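Local coordinates for NADH-dependent FAD reductase (Streptomyces globisporus, PDB 4R82), which uses NADH to reduce FAD, supplying the freely diffusing FADH2 needed by a halogenase and a monooxygenase in the biosynthesis of the enediyne antibiotic C-1027, at residues G33-G41 / L76-L87. Numbering follows the deposited sequence.
Sequences GVTVVTVGG and LTALPTFAVSVL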
loop_
_atom_site.group_PDB
_atom_site.type_symbol
_atom_site.label_atom_id
_atom_site.label_comp_id
_atom_site.label_asym_id
_atom_site.label_seq_id
_atom_site.Cartn_x
_atom_site.Cartn_y
_atom_site.Cartn_z
ATOM N N GLY A 33 -1.046 7.029 -0.209
ATOM C CA GLY A 33 -1.284 7.988 -1.265
ATOM C C GLY A 33 -2.509 7.599 -2.068
ATOM O O GLY A 33 -3.272 6.701 -1.682
ATOM N N VAL A 34 -2.709 8.283 -3.188
ATOM C CA VAL A 34 -3.839 8.002 -4.064
ATOM C C VAL A 34 -3.312 8.009 -5.482
ATOM O O VAL A 34 -2.561 8.912 -5.852
ATOM C CB VAL A 34 -4.917 9.094 -3.937
ATOM C CG1 VAL A 34 -6.126 8.740 -4.790
ATOM C CG2 VAL A 34 -5.338 9.274 -2.479
ATOM N N THR A 35 -3.684 7.005 -6.270
ATOM C CA THR A 35 -3.307 6.983 -7.679
ATOM C C THR A 35 -4.549 6.967 -8.545
ATOM O O THR A 35 -5.663 6.710 -8.062
ATOM C CB THR A 35 -2.486 5.726 -8.048
ATOM O OG1 THR A 35 -3.356 4.588 -8.106
ATOM C CG2 THR A 35 -1.389 5.471 -7.020
ATOM N N VAL A 36 -4.360 7.235 -9.830
ATOM C CA VAL A 36 -5.379 6.874 -10.815
ATOM C C VAL A 36 -4.721 5.840 -11.707
ATOM O O VAL A 36 -3.647 6.084 -12.275
ATOM C CB VAL A 36 -5.857 8.071 -11.652
ATOM C CG1 VAL A 36 -6.816 7.609 -12.746
ATOM C CG2 VAL A 36 -6.545 9.106 -10.760
ATOM N N VAL A 37 -5.346 4.673 -11.799
ATOM C CA VAL A 37 -4.906 3.649 -12.729
ATOM C C VAL A 37 -5.611 3.876 -14.056
ATOM O O VAL A 37 -6.827 4.083 -14.081
ATOM C CB VAL A 37 -5.255 2.248 -12.194
ATOM C CG1 VAL A 37 -4.931 1.168 -13.233
ATOM C CG2 VAL A 37 -4.495 1.978 -10.898
ATOM N N THR A 38 -4.866 3.834 -15.159
ATOM C CA THR A 38 -5.494 4.014 -16.461
ATOM C C THR A 38 -5.111 2.918 -17.439
ATOM O O THR A 38 -4.063 2.270 -17.302
ATOM C CB THR A 38 -5.156 5.384 -17.087
ATOM O OG1 THR A 38 -3.730 5.527 -17.182
ATOM C CG2 THR A 38 -5.715 6.525 -16.239
ATOM N N VAL A 39 -5.977 2.720 -18.424
ATOM C CA VAL A 39 -5.693 1.809 -19.527
ATOM C C VAL A 39 -6.054 2.468 -20.840
ATOM O O VAL A 39 -6.854 3.409 -20.872
ATOM C CB VAL A 39 -6.490 0.486 -19.402
ATOM C CG1 VAL A 39 -6.066 -0.283 -18.162
ATOM C CG2 VAL A 39 -7.989 0.771 -19.378
ATOM N N GLY A 40 -5.448 1.976 -21.919
ATOM C CA GLY A 40 -5.781 2.417 -23.256
ATOM C C GLY A 40 -6.780 1.459 -23.868
ATOM O O GLY A 40 -7.796 1.134 -23.247
ATOM N N GLY A 41 -6.503 0.990 -25.078
ATOM C CA GLY A 41 -7.435 0.112 -25.755
ATOM C C GLY A 41 -8.521 0.903 -26.461
ATOM O O GLY A 41 -8.440 2.126 -26.577
ATOM N N LEU A 76 -8.421 -4.540 -17.441
ATOM C CA LEU A 76 -7.122 -5.057 -17.040
ATOM C C LEU A 76 -6.961 -6.527 -17.378
ATOM O O LEU A 76 -5.860 -6.976 -17.696
ATOM C CB LEU A 76 -6.896 -4.846 -15.547
ATOM C CG LEU A 76 -6.726 -3.406 -15.081
ATOM C CD1 LEU A 76 -6.827 -3.329 -13.565
ATOM C CD2 LEU A 76 -5.392 -2.858 -15.570
ATOM N N THR A 77 -8.050 -7.287 -17.312
ATOM C CA THR A 77 -7.962 -8.697 -17.674
ATOM C C THR A 77 -7.751 -8.860 -19.178
ATOM O O THR A 77 -7.173 -9.848 -19.627
ATOM C CB THR A 77 -9.182 -9.505 -17.197
ATOM O OG1 THR A 77 -10.369 -9.043 -17.853
ATOM C CG2 THR A 77 -9.340 -9.358 -15.697
ATOM N N ALA A 78 -8.207 -7.880 -19.955
ATOM C CA ALA A 78 -8.142 -7.981 -21.416
ATOM C C ALA A 78 -6.901 -7.325 -22.030
ATOM O O ALA A 78 -6.520 -7.668 -23.139
ATOM C CB ALA A 78 -9.391 -7.397 -22.041
ATOM N N LEU A 79 -6.288 -6.387 -21.320
ATOM C CA LEU A 79 -5.206 -5.574 -21.891
ATOM C C LEU A 79 -3.841 -5.940 -21.320
ATOM O O LEU A 79 -3.742 -6.392 -20.184
ATOM C CB LEU A 79 -5.483 -4.084 -21.650
ATOM C CG LEU A 79 -6.757 -3.580 -22.336
ATOM C CD1 LEU A 79 -7.112 -2.173 -21.875
ATOM C CD2 LEU A 79 -6.574 -3.617 -23.832
ATOM N N PRO A 80 -2.773 -5.730 -22.107
ATOM C CA PRO A 80 -1.459 -6.196 -21.654
ATOM C C PRO A 80 -0.717 -5.216 -20.747
ATOM O O PRO A 80 0.266 -5.605 -20.105
ATOM C CB PRO A 80 -0.688 -6.367 -22.969
ATOM C CG PRO A 80 -1.252 -5.280 -23.851
ATOM C CD PRO A 80 -2.747 -5.272 -23.509
ATOM N N THR A 81 -1.164 -3.965 -20.692
ATOM C CA THR A 81 -0.438 -2.946 -19.939
ATOM C C THR A 81 -1.398 -2.001 -19.254
ATOM O O THR A 81 -2.547 -1.873 -19.673
ATOM C CB THR A 81 0.476 -2.066 -20.837
ATOM O OG1 THR A 81 -0.318 -1.420 -21.838
ATOM C CG2 THR A 81 1.573 -2.883 -21.510
ATOM N N PHE A 82 -0.922 -1.335 -18.206
ATOM C CA PHE A 82 -1.710 -0.301 -17.543
ATOM C C PHE A 82 -0.777 0.796 -17.080
ATOM O O PHE A 82 0.441 0.638 -17.116
ATOM C CB PHE A 82 -2.551 -0.842 -16.363
ATOM C CG PHE A 82 -1.739 -1.417 -15.215
ATOM C CD1 PHE A 82 -1.383 -2.758 -15.210
ATOM C CD2 PHE A 82 -1.336 -0.622 -14.143
ATOM C CE1 PHE A 82 -0.655 -3.306 -14.162
ATOM C CE2 PHE A 82 -0.597 -1.160 -13.090
ATOM C CZ PHE A 82 -0.254 -2.506 -13.101
ATOM N N ALA A 83 -1.334 1.928 -16.684
ATOM C CA ALA A 83 -0.491 2.990 -16.166
ATOM C C ALA A 83 -0.970 3.404 -14.794
ATOM O O ALA A 83 -2.155 3.237 -14.445
ATOM C CB ALA A 83 -0.452 4.183 -17.108
ATOM N N VAL A 84 -0.033 3.917 -14.009
ATOM C CA VAL A 84 -0.362 4.435 -12.685
ATOM C C VAL A 84 0.079 5.890 -12.602
ATOM O O VAL A 84 1.238 6.206 -12.882
ATOM C CB VAL A 84 0.354 3.618 -11.582
ATOM C CG1 VAL A 84 0.056 4.203 -10.186
ATOM C CG2 VAL A 84 -0.040 2.152 -11.649
ATOM N N SER A 85 -0.837 6.781 -12.203
ATOM C CA SER A 85 -0.487 8.171 -11.988
ATOM C C SER A 85 -0.636 8.427 -10.504
ATOM O O SER A 85 -1.751 8.353 -9.971
ATOM C CB SER A 85 -1.416 9.100 -12.778
ATOM O OG SER A 85 -1.300 8.880 -14.176
ATOM N N VAL A 86 0.479 8.716 -9.837
ATOM C CA VAL A 86 0.447 9.016 -8.412
ATOM C C VAL A 86 0.025 10.464 -8.241
ATOM O O VAL A 86 0.717 11.383 -8.697
ATOM C CB VAL A 86 1.817 8.813 -7.765
ATOM C CG1 VAL A 86 1.782 9.244 -6.295
ATOM C CG2 VAL A 86 2.260 7.359 -7.912
ATOM N N LEU A 87 -1.110 10.683 -7.588
ATOM C CA LEU A 87 -1.687 12.019 -7.544
ATOM C C LEU A 87 -0.966 12.938 -6.575
ATOM O O LEU A 87 -0.599 12.538 -5.472
ATOM C CB LEU A 87 -3.186 11.976 -7.205
ATOM C CG LEU A 87 -4.072 11.274 -8.244
ATOM C CD1 LEU A 87 -5.546 11.361 -7.806
ATOM C CD2 LEU A 87 -3.871 11.871 -9.636
HETATM O O HOH W 1 -0.501 10.243 -3.568
HETATM O O HOH W 2 -2.491 6.483 -14.870
HETATM O O HOH W 3 -3.233 0.140 -21.511
#
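Val-34 O accepts a hydrogen bond from Leu-87 N at 2.9 Å, while Val-34 CG1 touches Leu-87 CD1; the valine side chain also lies about 4 Å from bound FAD. Thr-35 sets CB and CG2 against Val-84 CG1, each at 3.7 Å, while its OG1 hydrogen-bonds Ala-49 O on strand 45-49. Val-36 exchanges both backbone hydrogen bonds with Ser-85, and its CG2 meets the two methyls of Leu-87. Strands 35-39 and 81-86 are neighbours in the antiparallel sheet of the flavin reductases' FMN-binding split barrel, their N-to-C directions at 161°. On the face carrying Thr-35, Val-37, Val-84 and Val-86, Val-37 CG1, anti to the backbone N (chi1 174°), slants against Phe-82 CD2 at 4.1 Å; Ile-64 of strand 61-67 packs on both. Thr-38 pairs with Ala-83 through two backbone hydrogen bonds, its OG1 resting 3.5 Å from Ala-83 CB. One water donates to Thr-38 OG1 and Val-36 O and hydrogen-bonds Ser-85 OG; Thr-38 OG1 also bonds Pro-124 O, and Ser-85 OG Ile-126 N. Val-39 fills the corner where helix 71-78 turns into strand 81-86: CG1 meets Leu-76 CD2 at 3.7 Å and CB meets Leu-79 CD1. Beyond it, a water bridges Gly-40 N to Thr-81 O, and Leu-79 CD1 reaches Gly-40 O at 3.6 Å.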